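Local coordinates for De novo designed switch protein caging a hemagglutinin binder (sCageHA267_1S) (Synthetic construct, PDB 7CBC) that probably works as a biosensor switch, holding a hemagglutinin-binding domain caged against a long designed six-helix bundle, at residues Ala5-Leu9 / Phe285-Gln291; Glu10-Leu15 / Ile85-Ala89; Gln16-Ile20 / Leu210-Asn214. All coordinates share one frame; numbering follows the deposited sequence.

Contact 1 (Ala5-Leu9 / Phe285-Gln291); sequences ARKLL and FGYSEEQ
Arg6 and Leu9, one turn apart on helix 3-46, reach out to the turn that carries Phe285 and Tyr287, and the backbones stay well separated, with Arg6 CA and Phe285 CA 9.3 Å apart. The main contact is a cation-pi pair. Arg6 lays its guanidinium over one face of the Tyr287 ring, with Arg6 CZ 3.9 Å from the Tyr287 ring centroid and Arg6 NH2 above the middle of the ring. The two planes are tilted by 31°, so the guanidinium does not lie flat on the ring. Gln291 NE2 lies over its opposite face. A bend at chi3 (113°) turns the arginine tip onto the ring, while Arg6 CG passes 3.5 Å from Tyr287 OH. Leu9 and Tyr287 approach each other from opposite directions: Leu9 CD2 lies 3.5 Å from Tyr287 OH and 4.2 Å from Phe285 CD2. This turn joins two helices of the small C-terminal three-helix unit, probably the caged binder. Gly286 ends the first helix in a Schellman motif, and Ser288 with Gln291 opens the next as a capping box. There Gln291 OE1 accepts from Ser288 N at 2.7 Å, and Gln291 N gives a weak bond back to Ser288 OG. At Tyr287, an alanine would probably leave the Arg6 guanidinium without the ring on one face, freer to swing, and open a gap beside Leu9 CD2. Met1 touches Arg6, Phe285 and Tyr287.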
loop_
_atom_site.group_PDB
_atom_site.type_symbol
_atom_site.label_atom_id
_atom_site.label_comp_id
_atom_site.label_asym_id
_atom_site.label_seq_id
_atom_site.Cartn_x
_atom_site.Cartn_y
_atom_site.Cartn_z
ATOM N N ALA A 5 -21.510 -18.479 4.038
ATOM C CA ALA A 5 -21.298 -17.336 3.160
ATOM C C ALA A 5 -21.014 -16.076 3.964
ATOM O O ALA A 5 -20.174 -15.258 3.569
ATOM C CB ALA A 5 -22.509 -17.134 2.253
ATOM N N ARG A 6 -21.711 -15.893 5.090
ATOM C CA ARG A 6 -21.472 -14.712 5.912
ATOM C C ARG A 6 -20.088 -14.743 6.524
ATOM O O ARG A 6 -19.482 -13.694 6.761
ATOM C CB ARG A 6 -22.509 -14.611 7.023
ATOM C CG ARG A 6 -23.892 -14.366 6.531
ATOM C CD ARG A 6 -24.863 -14.187 7.689
ATOM N NE ARG A 6 -25.339 -12.816 7.687
ATOM C CZ ARG A 6 -26.418 -12.418 7.018
ATOM N NH1 ARG A 6 -27.124 -13.294 6.308
ATOM N NH2 ARG A 6 -26.788 -11.146 7.046
ATOM N N LYS A 7 -19.586 -15.936 6.805
ATOM C CA LYS A 7 -18.266 -16.057 7.392
ATOM C C LYS A 7 -17.194 -15.711 6.367
ATOM O O LYS A 7 -16.235 -15.004 6.686
ATOM C CB LYS A 7 -18.136 -17.466 7.988
ATOM C CG LYS A 7 -16.767 -18.038 8.340
ATOM C CD LYS A 7 -15.649 -17.036 8.636
ATOM C CE LYS A 7 -15.860 -16.034 9.752
ATOM N NZ LYS A 7 -14.757 -15.038 9.676
ATOM N N LEU A 8 -17.371 -16.143 5.119
ATOM C CA LEU A 8 -16.426 -15.793 4.067
ATOM C C LEU A 8 -16.362 -14.288 3.859
ATOM O O LEU A 8 -15.273 -13.696 3.862
ATOM C CB LEU A 8 -16.808 -16.501 2.770
ATOM C CG LEU A 8 -16.538 -17.996 2.844
ATOM C CD1 LEU A 8 -17.270 -18.741 1.727
ATOM C CD2 LEU A 8 -15.043 -18.234 2.785
ATOM N N LEU A 9 -17.520 -13.647 3.688
ATOM C CA LEU A 9 -17.533 -12.199 3.525
ATOM C C LEU A 9 -16.917 -11.508 4.735
ATOM O O LEU A 9 -16.187 -10.525 4.594
ATOM C CB LEU A 9 -18.961 -11.715 3.292
ATOM C CG LEU A 9 -19.157 -10.234 2.984
ATOM C CD1 LEU A 9 -18.395 -9.830 1.724
ATOM C CD2 LEU A 9 -20.645 -9.924 2.836
ATOM N N PHE A 285 -26.162 -8.901 -1.135
ATOM C CA PHE A 285 -26.438 -10.215 -0.574
ATOM C C PHE A 285 -27.680 -10.244 0.317
ATOM O O PHE A 285 -27.979 -11.296 0.879
ATOM C CB PHE A 285 -25.228 -10.721 0.216
ATOM C CG PHE A 285 -24.060 -11.104 -0.647
ATOM C CD1 PHE A 285 -24.100 -12.260 -1.413
ATOM C CD2 PHE A 285 -22.925 -10.319 -0.688
ATOM C CE1 PHE A 285 -23.038 -12.632 -2.204
ATOM C CE2 PHE A 285 -21.847 -10.685 -1.489
ATOM C CZ PHE A 285 -21.915 -11.850 -2.254
ATOM N N GLY A 286 -28.399 -9.135 0.475
ATOM C CA GLY A 286 -29.639 -9.153 1.230
ATOM C C GLY A 286 -29.522 -8.916 2.721
ATOM O O GLY A 286 -30.481 -9.200 3.457
ATOM N N TYR A 287 -28.383 -8.417 3.191
ATOM C CA TYR A 287 -28.215 -8.065 4.594
ATOM C C TYR A 287 -29.226 -7.001 5.009
ATOM O O TYR A 287 -29.566 -6.104 4.232
ATOM C CB TYR A 287 -26.799 -7.512 4.842
ATOM C CG TYR A 287 -25.678 -8.531 5.013
ATOM C CD1 TYR A 287 -25.440 -9.520 4.058
ATOM C CD2 TYR A 287 -24.839 -8.480 6.121
ATOM C CE1 TYR A 287 -24.393 -10.443 4.221
ATOM C CE2 TYR A 287 -23.799 -9.395 6.297
ATOM C CZ TYR A 287 -23.571 -10.366 5.347
ATOM O OH TYR A 287 -22.522 -11.251 5.533
ATOM N N SER A 288 -29.682 -7.090 6.260
ATOM C CA SER A 288 -30.431 -6.021 6.902
ATOM C C SER A 288 -29.475 -4.955 7.431
ATOM O O SER A 288 -28.272 -5.185 7.567
ATOM C CB SER A 288 -31.260 -6.566 8.054
ATOM O OG SER A 288 -30.403 -7.038 9.084
ATOM N N GLU A 289 -30.026 -3.784 7.768
ATOM C CA GLU A 289 -29.184 -2.682 8.234
ATOM C C GLU A 289 -28.382 -3.072 9.469
ATOM O O GLU A 289 -27.183 -2.777 9.557
ATOM C CB GLU A 289 -30.032 -1.450 8.519
ATOM C CG GLU A 289 -30.658 -0.855 7.270
ATOM C CD GLU A 289 -31.110 0.573 7.478
ATOM O OE1 GLU A 289 -31.026 1.062 8.626
ATOM O OE2 GLU A 289 -31.542 1.208 6.493
ATOM N N GLU A 290 -29.022 -3.744 10.428
ATOM C CA GLU A 290 -28.298 -4.239 11.595
ATOM C C GLU A 290 -27.173 -5.174 11.174
ATOM O O GLU A 290 -26.072 -5.129 11.735
ATOM C CB GLU A 290 -29.261 -4.954 12.553
ATOM C CG GLU A 290 -30.612 -4.270 12.697
ATOM C CD GLU A 290 -31.657 -4.766 11.691
ATOM O OE1 GLU A 290 -32.299 -5.817 11.950
ATOM O OE2 GLU A 290 -31.844 -4.104 10.645
ATOM N N GLN A 291 -27.423 -6.013 10.170
ATOM C CA GLN A 291 -26.391 -6.937 9.721
ATOM C C GLN A 291 -25.272 -6.210 8.990
ATOM O O GLN A 291 -24.105 -6.606 9.088
ATOM C CB GLN A 291 -27.008 -8.009 8.834
ATOM C CG GLN A 291 -27.876 -8.957 9.594
ATOM C CD GLN A 291 -28.717 -9.809 8.677
ATOM O OE1 GLN A 291 -29.038 -9.411 7.551
ATOM N NE2 GLN A 291 -29.045 -11.006 9.132
#

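Contact 2 (Glu10-Leu15 / Ile85-Ala89); sequences EASTKL and ILEEA
Leu15 and Ile85 meet between two helical segments that run antiparallel, at 173°, with axes 9.6 Å apart. The apolar contacts form the inner layer. Leu15 splits its two methyls: CD2 packs 3.7 Å from Ile85 CG2, while CD1 sits 4.0 Å from Leu86 CD2. Ile85 points at the opposite helix and slides past Leu15 in the reverse sense. With CG1 anti to the carbonyl carbon (chi1 -69°) and CD1 extended beyond it, Ile85 CD1 comes up to the backbone O of Lys14. One turn back, Ala11 CB and Ala89 CB touch at 3.9 Å where the backbones come nearest, with Ala11 CA 6.2 Å from Ala89 CA. The charged groups lie along the outer side. Lys14 NZ makes a long salt bridge to Glu88 OE2 at 3.9 Å, the two side chains crossing roughly at right angles. Glu10 OE1 and Glu88 OE1, both negative, approach to 3.5 Å; each carboxylate has a stronger lysine partner within its own helix, Lys7 for Glu10 and Lys84 for Glu88, which probably eases the repulsion. An apolar seam bordered by charges between two consecutive helices is the arrangement of an antiparallel helical hairpin, here 3-46 and 50-93 within the six-helix bundle.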
loop_
_atom_site.group_PDB
_atom_site.type_symbol
_atom_site.label_atom_id
_atom_site.label_comp_id
_atom_site.label_asym_id
_atom_site.label_seq_id
_atom_site.Cartn_x
_atom_site.Cartn_y
_atom_site.Cartn_z
ATOM N N GLU A 10 -17.180 -12.029 5.931
ATOM C CA GLU A 10 -16.604 -11.464 7.144
ATOM C C GLU A 10 -15.077 -11.588 7.143
ATOM O O GLU A 10 -14.365 -10.658 7.554
ATOM C CB GLU A 10 -17.246 -12.163 8.345
ATOM C CG GLU A 10 -16.682 -11.882 9.718
ATOM C CD GLU A 10 -17.114 -12.973 10.712
ATOM O OE1 GLU A 10 -16.247 -13.506 11.447
ATOM O OE2 GLU A 10 -18.322 -13.319 10.734
ATOM N N ALA A 11 -14.549 -12.706 6.641
ATOM C CA ALA A 11 -13.105 -12.817 6.462
ATOM C C ALA A 11 -12.591 -11.773 5.475
ATOM O O ALA A 11 -11.607 -11.071 5.746
ATOM C CB ALA A 11 -12.740 -14.226 5.995
ATOM N N SER A 12 -13.258 -11.646 4.325
ATOM C CA SER A 12 -12.751 -10.782 3.264
ATOM C C SER A 12 -12.729 -9.318 3.684
ATOM O O SER A 12 -11.740 -8.612 3.442
ATOM C CB SER A 12 -13.591 -10.969 2.003
ATOM O OG SER A 12 -13.179 -12.139 1.328
ATOM N N THR A 13 -13.803 -8.835 4.305
ATOM C CA THR A 13 -13.822 -7.434 4.720
ATOM C C THR A 13 -12.798 -7.180 5.823
ATOM O O THR A 13 -12.084 -6.166 5.797
ATOM C CB THR A 13 -15.231 -7.022 5.164
ATOM O OG1 THR A 13 -15.675 -7.851 6.245
ATOM C CG2 THR A 13 -16.235 -7.158 4.006
ATOM N N LYS A 14 -12.678 -8.101 6.779
ATOM C CA LYS A 14 -11.658 -7.946 7.815
ATOM C C LYS A 14 -10.253 -7.933 7.221
ATOM O O LYS A 14 -9.385 -7.172 7.670
ATOM C CB LYS A 14 -11.791 -9.059 8.851
ATOM C CG LYS A 14 -12.940 -8.824 9.815
ATOM C CD LYS A 14 -12.560 -9.155 11.242
ATOM C CE LYS A 14 -12.923 -10.583 11.590
ATOM N NZ LYS A 14 -13.096 -10.744 13.073
ATOM N N LEU A 15 -10.004 -8.784 6.225
ATOM C CA LEU A 15 -8.713 -8.767 5.558
ATOM C C LEU A 15 -8.504 -7.476 4.786
ATOM O O LEU A 15 -7.367 -6.978 4.700
ATOM C CB LEU A 15 -8.593 -9.970 4.633
ATOM C CG LEU A 15 -8.386 -11.307 5.353
ATOM C CD1 LEU A 15 -8.089 -12.355 4.322
ATOM C CD2 LEU A 15 -7.260 -11.241 6.380
ATOM N N ILE A 85 -7.212 -14.198 11.171
ATOM C CA ILE A 85 -8.512 -13.978 10.546
ATOM C C ILE A 85 -8.886 -15.171 9.677
ATOM O O ILE A 85 -10.020 -15.672 9.725
ATOM C CB ILE A 85 -8.506 -12.666 9.744
ATOM C CG1 ILE A 85 -8.435 -11.467 10.687
ATOM C CG2 ILE A 85 -9.726 -12.574 8.828
ATOM C CD1 ILE A 85 -8.025 -10.188 9.982
ATOM N N LEU A 86 -7.933 -15.662 8.881
ATOM C CA LEU A 86 -8.225 -16.830 8.059
ATOM C C LEU A 86 -8.444 -18.077 8.907
ATOM O O LEU A 86 -9.080 -19.032 8.436
ATOM C CB LEU A 86 -7.107 -17.040 7.034
ATOM C CG LEU A 86 -7.132 -15.938 5.960
ATOM C CD1 LEU A 86 -5.746 -15.626 5.376
ATOM C CD2 LEU A 86 -8.104 -16.297 4.857
ATOM N N GLU A 87 -7.972 -18.073 10.158
ATOM C CA GLU A 87 -8.098 -19.243 11.019
ATOM C C GLU A 87 -9.474 -19.312 11.664
ATOM O O GLU A 87 -10.088 -20.384 11.717
ATOM C CB GLU A 87 -7.004 -19.243 12.088
ATOM C CG GLU A 87 -5.868 -20.174 11.753
ATOM C CD GLU A 87 -6.353 -21.553 11.339
ATOM O OE1 GLU A 87 -7.164 -22.149 12.079
ATOM O OE2 GLU A 87 -5.933 -22.039 10.262
ATOM N N GLU A 88 -9.969 -18.182 12.171
ATOM C CA GLU A 88 -11.357 -18.143 12.612
ATOM C C GLU A 88 -12.286 -18.537 11.476
ATOM O O GLU A 88 -13.247 -19.288 11.672
ATOM C CB GLU A 88 -11.703 -16.752 13.137
ATOM C CG GLU A 88 -13.195 -16.487 13.245
ATOM C CD GLU A 88 -13.511 -15.189 13.973
ATOM O OE1 GLU A 88 -14.704 -14.953 14.256
ATOM O OE2 GLU A 88 -12.559 -14.422 14.254
ATOM N N ALA A 89 -12.005 -18.044 10.271
ATOM C CA ALA A 89 -12.789 -18.432 9.106
ATOM C C ALA A 89 -12.690 -19.927 8.848
ATOM O O ALA A 89 -13.704 -20.605 8.645
ATOM C CB ALA A 89 -12.328 -17.641 7.881
#

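Contact 3 (Gln16-Ile20 / Leu210-Asn214); sequences QRLNI and LQRLN
The amides of Asn19 and Asn214 meet nearly at right angles. Asn19 ND2 stands above the plane of the Asn214 carbonyl, whereas Asn214 OD1 lies close to the plane of the Asn19 amide. The bond from Asn19 ND2 to Asn214 OD1 is 3.2 Å long and fairly straight at the hydrogen (160°), yet it comes down on the oxygen from over the face and does not follow a lone pair. The other end of the Asn214 amide is used in its own plane: Asn214 ND2 donates to Gln211 OE1 at 3.0 Å, a bond that holds the group against rotation. Beyond this pair the chain of polar groups goes on to helix 99-142, with Gln112 NE2 donating to Asn19 OD1 and Gln211 NE2 donating to Asn115 OD1. Buried side-chain amides linked in this way across several helices make up a hydrogen-bond network of the kind built into designed helical bundles, probably to fix which helices pair and in what register. Helices 3-46 and 195-239 run side by side here, with local axes 12° from parallel and 10.1 Å apart. Gln16 reaches across between the two helices. Its CG lies anti to the backbone N (chi1 177°) and the chain stays extended, which drives the amide across to the other helix. There Gln16 OE1 rests 3.3 Å from Leu210 CD2 and Gln16 NE2 3.4 Å from Leu213 CB. Gln16 NE2 also comes within 2.8 Å of Leu210 O, but the angle is too poor for a hydrogen bond. Alongside, Gln16 CG passes 3.6 Å from Asn214 OD1. A turn on, Ile20 CG1 meets Leu213 CD2 at 4.2 Å, and Ala274 of helix 274-284 packs on Gln16, Ile20 and Leu213.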
loop_
_atom_site.group_PDB
_atom_site.type_symbol
_atom_site.label_atom_id
_atom_site.label_comp_id
_atom_site.label_asym_id
_atom_site.label_seq_id
_atom_site.Cartn_x
_atom_site.Cartn_y
_atom_site.Cartn_z
ATOM N N GLN A 16 -9.578 -6.907 4.226
ATOM C CA GLN A 16 -9.421 -5.636 3.534
ATOM C C GLN A 16 -9.086 -4.518 4.514
ATOM O O GLN A 16 -8.201 -3.699 4.242
ATOM C CB GLN A 16 -10.670 -5.298 2.727
ATOM C CG GLN A 16 -10.563 -3.943 2.052
ATOM C CD GLN A 16 -11.535 -3.757 0.905
ATOM O OE1 GLN A 16 -12.644 -3.257 1.093
ATOM N NE2 GLN A 16 -11.113 -4.140 -0.300
ATOM N N ARG A 17 -9.758 -4.477 5.667
ATOM C CA ARG A 17 -9.417 -3.478 6.679
ATOM C C ARG A 17 -7.944 -3.571 7.050
ATOM O O ARG A 17 -7.230 -2.559 7.107
ATOM C CB ARG A 17 -10.296 -3.669 7.918
ATOM C CG ARG A 17 -10.088 -2.623 9.027
ATOM C CD ARG A 17 -10.057 -1.193 8.486
ATOM N NE ARG A 17 -11.316 -0.758 7.882
ATOM C CZ ARG A 17 -11.485 0.421 7.289
ATOM N NH1 ARG A 17 -10.474 1.279 7.236
ATOM N NH2 ARG A 17 -12.656 0.741 6.749
ATOM N N LEU A 18 -7.476 -4.791 7.302
ATOM C CA LEU A 18 -6.077 -5.017 7.617
ATOM C C LEU A 18 -5.166 -4.401 6.564
ATOM O O LEU A 18 -4.186 -3.722 6.892
ATOM C CB LEU A 18 -5.832 -6.517 7.724
ATOM C CG LEU A 18 -4.386 -6.895 8.020
ATOM C CD1 LEU A 18 -4.439 -7.972 9.081
ATOM C CD2 LEU A 18 -3.662 -7.399 6.773
ATOM N N ASN A 19 -5.476 -4.643 5.286
ATOM C CA ASN A 19 -4.669 -4.122 4.193
ATOM C C ASN A 19 -4.719 -2.609 4.144
ATOM O O ASN A 19 -3.684 -1.961 3.949
ATOM C CB ASN A 19 -5.141 -4.723 2.876
ATOM C CG ASN A 19 -4.883 -6.204 2.805
ATOM O OD1 ASN A 19 -3.890 -6.699 3.360
ATOM N ND2 ASN A 19 -5.760 -6.932 2.112
ATOM N N ILE A 20 -5.900 -2.028 4.362
ATOM C CA ILE A 20 -6.013 -0.573 4.448
ATOM C C ILE A 20 -5.092 -0.028 5.533
ATOM O O ILE A 20 -4.351 0.946 5.321
ATOM C CB ILE A 20 -7.471 -0.161 4.704
ATOM C CG1 ILE A 20 -8.328 -0.474 3.477
ATOM C CG2 ILE A 20 -7.532 1.328 5.074
ATOM C CD1 ILE A 20 -9.782 -0.359 3.742
ATOM N N LEU A 210 -13.444 -6.593 -3.832
ATOM C CA LEU A 210 -12.602 -6.217 -2.697
ATOM C C LEU A 210 -11.122 -6.310 -3.045
ATOM O O LEU A 210 -10.335 -5.423 -2.682
ATOM C CB LEU A 210 -12.925 -7.103 -1.500
ATOM C CG LEU A 210 -14.359 -6.960 -1.007
ATOM C CD1 LEU A 210 -14.731 -8.127 -0.132
ATOM C CD2 LEU A 210 -14.515 -5.650 -0.251
ATOM N N GLN A 211 -10.722 -7.362 -3.766
ATOM C CA GLN A 211 -9.328 -7.478 -4.174
ATOM C C GLN A 211 -8.904 -6.318 -5.062
ATOM O O GLN A 211 -7.722 -5.929 -5.071
ATOM C CB GLN A 211 -9.110 -8.813 -4.876
ATOM C CG GLN A 211 -7.685 -9.099 -5.295
ATOM C CD GLN A 211 -6.640 -8.895 -4.185
ATOM O OE1 GLN A 211 -6.962 -8.691 -3.003
ATOM N NE2 GLN A 211 -5.374 -9.003 -4.567
ATOM N N ARG A 212 -9.850 -5.748 -5.807
ATOM C CA ARG A 212 -9.560 -4.576 -6.629
ATOM C C ARG A 212 -9.101 -3.405 -5.769
ATOM O O ARG A 212 -8.177 -2.671 -6.144
ATOM C CB ARG A 212 -10.810 -4.203 -7.439
ATOM C CG ARG A 212 -10.586 -3.580 -8.810
ATOM C CD ARG A 212 -11.942 -3.304 -9.507
ATOM N NE ARG A 212 -12.602 -4.536 -9.950
ATOM C CZ ARG A 212 -13.836 -4.911 -9.618
ATOM N NH1 ARG A 212 -14.594 -4.142 -8.837
ATOM N NH2 ARG A 212 -14.319 -6.058 -10.082
ATOM N N LEU A 213 -9.731 -3.217 -4.607
ATOM C CA LEU A 213 -9.335 -2.132 -3.714
ATOM C C LEU A 213 -8.014 -2.444 -3.023
ATOM O O LEU A 213 -7.183 -1.550 -2.849
ATOM C CB LEU A 213 -10.433 -1.853 -2.680
ATOM C CG LEU A 213 -10.304 -0.600 -1.785
ATOM C CD1 LEU A 213 -11.660 -0.128 -1.301
ATOM C CD2 LEU A 213 -9.408 -0.841 -0.572
ATOM N N ASN A 214 -7.812 -3.694 -2.598
ATOM C CA ASN A 214 -6.518 -4.087 -2.045
ATOM C C ASN A 214 -5.387 -3.781 -3.022
ATOM O O ASN A 214 -4.311 -3.334 -2.618
ATOM C CB ASN A 214 -6.510 -5.584 -1.711
ATOM C CG ASN A 214 -7.507 -5.971 -0.617
ATOM O OD1 ASN A 214 -7.725 -5.222 0.332
ATOM N ND2 ASN A 214 -8.116 -7.167 -0.750
#

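Helix 3-46 supplies the first half of all three contacts, one after another from its N-terminal end. Contact 2 closes the shortest loop, returning along helix 50-93. Contact 3 closes a longer one, reaching helix 195-239, and crosses contact 2 because their segments alternate along the chain. Contact 1 encloses both, bringing the C-terminal three-helix unit back to the start of the chain. Neighbouring contacts also touch: Lys7 packs on Ala89, joining contacts 1 and 2, and Ser12 CB lies 3.7 Å from Leu210 CD1, joining 2 and 3. Together they tie one helix to two bundle partners and to the probable binder.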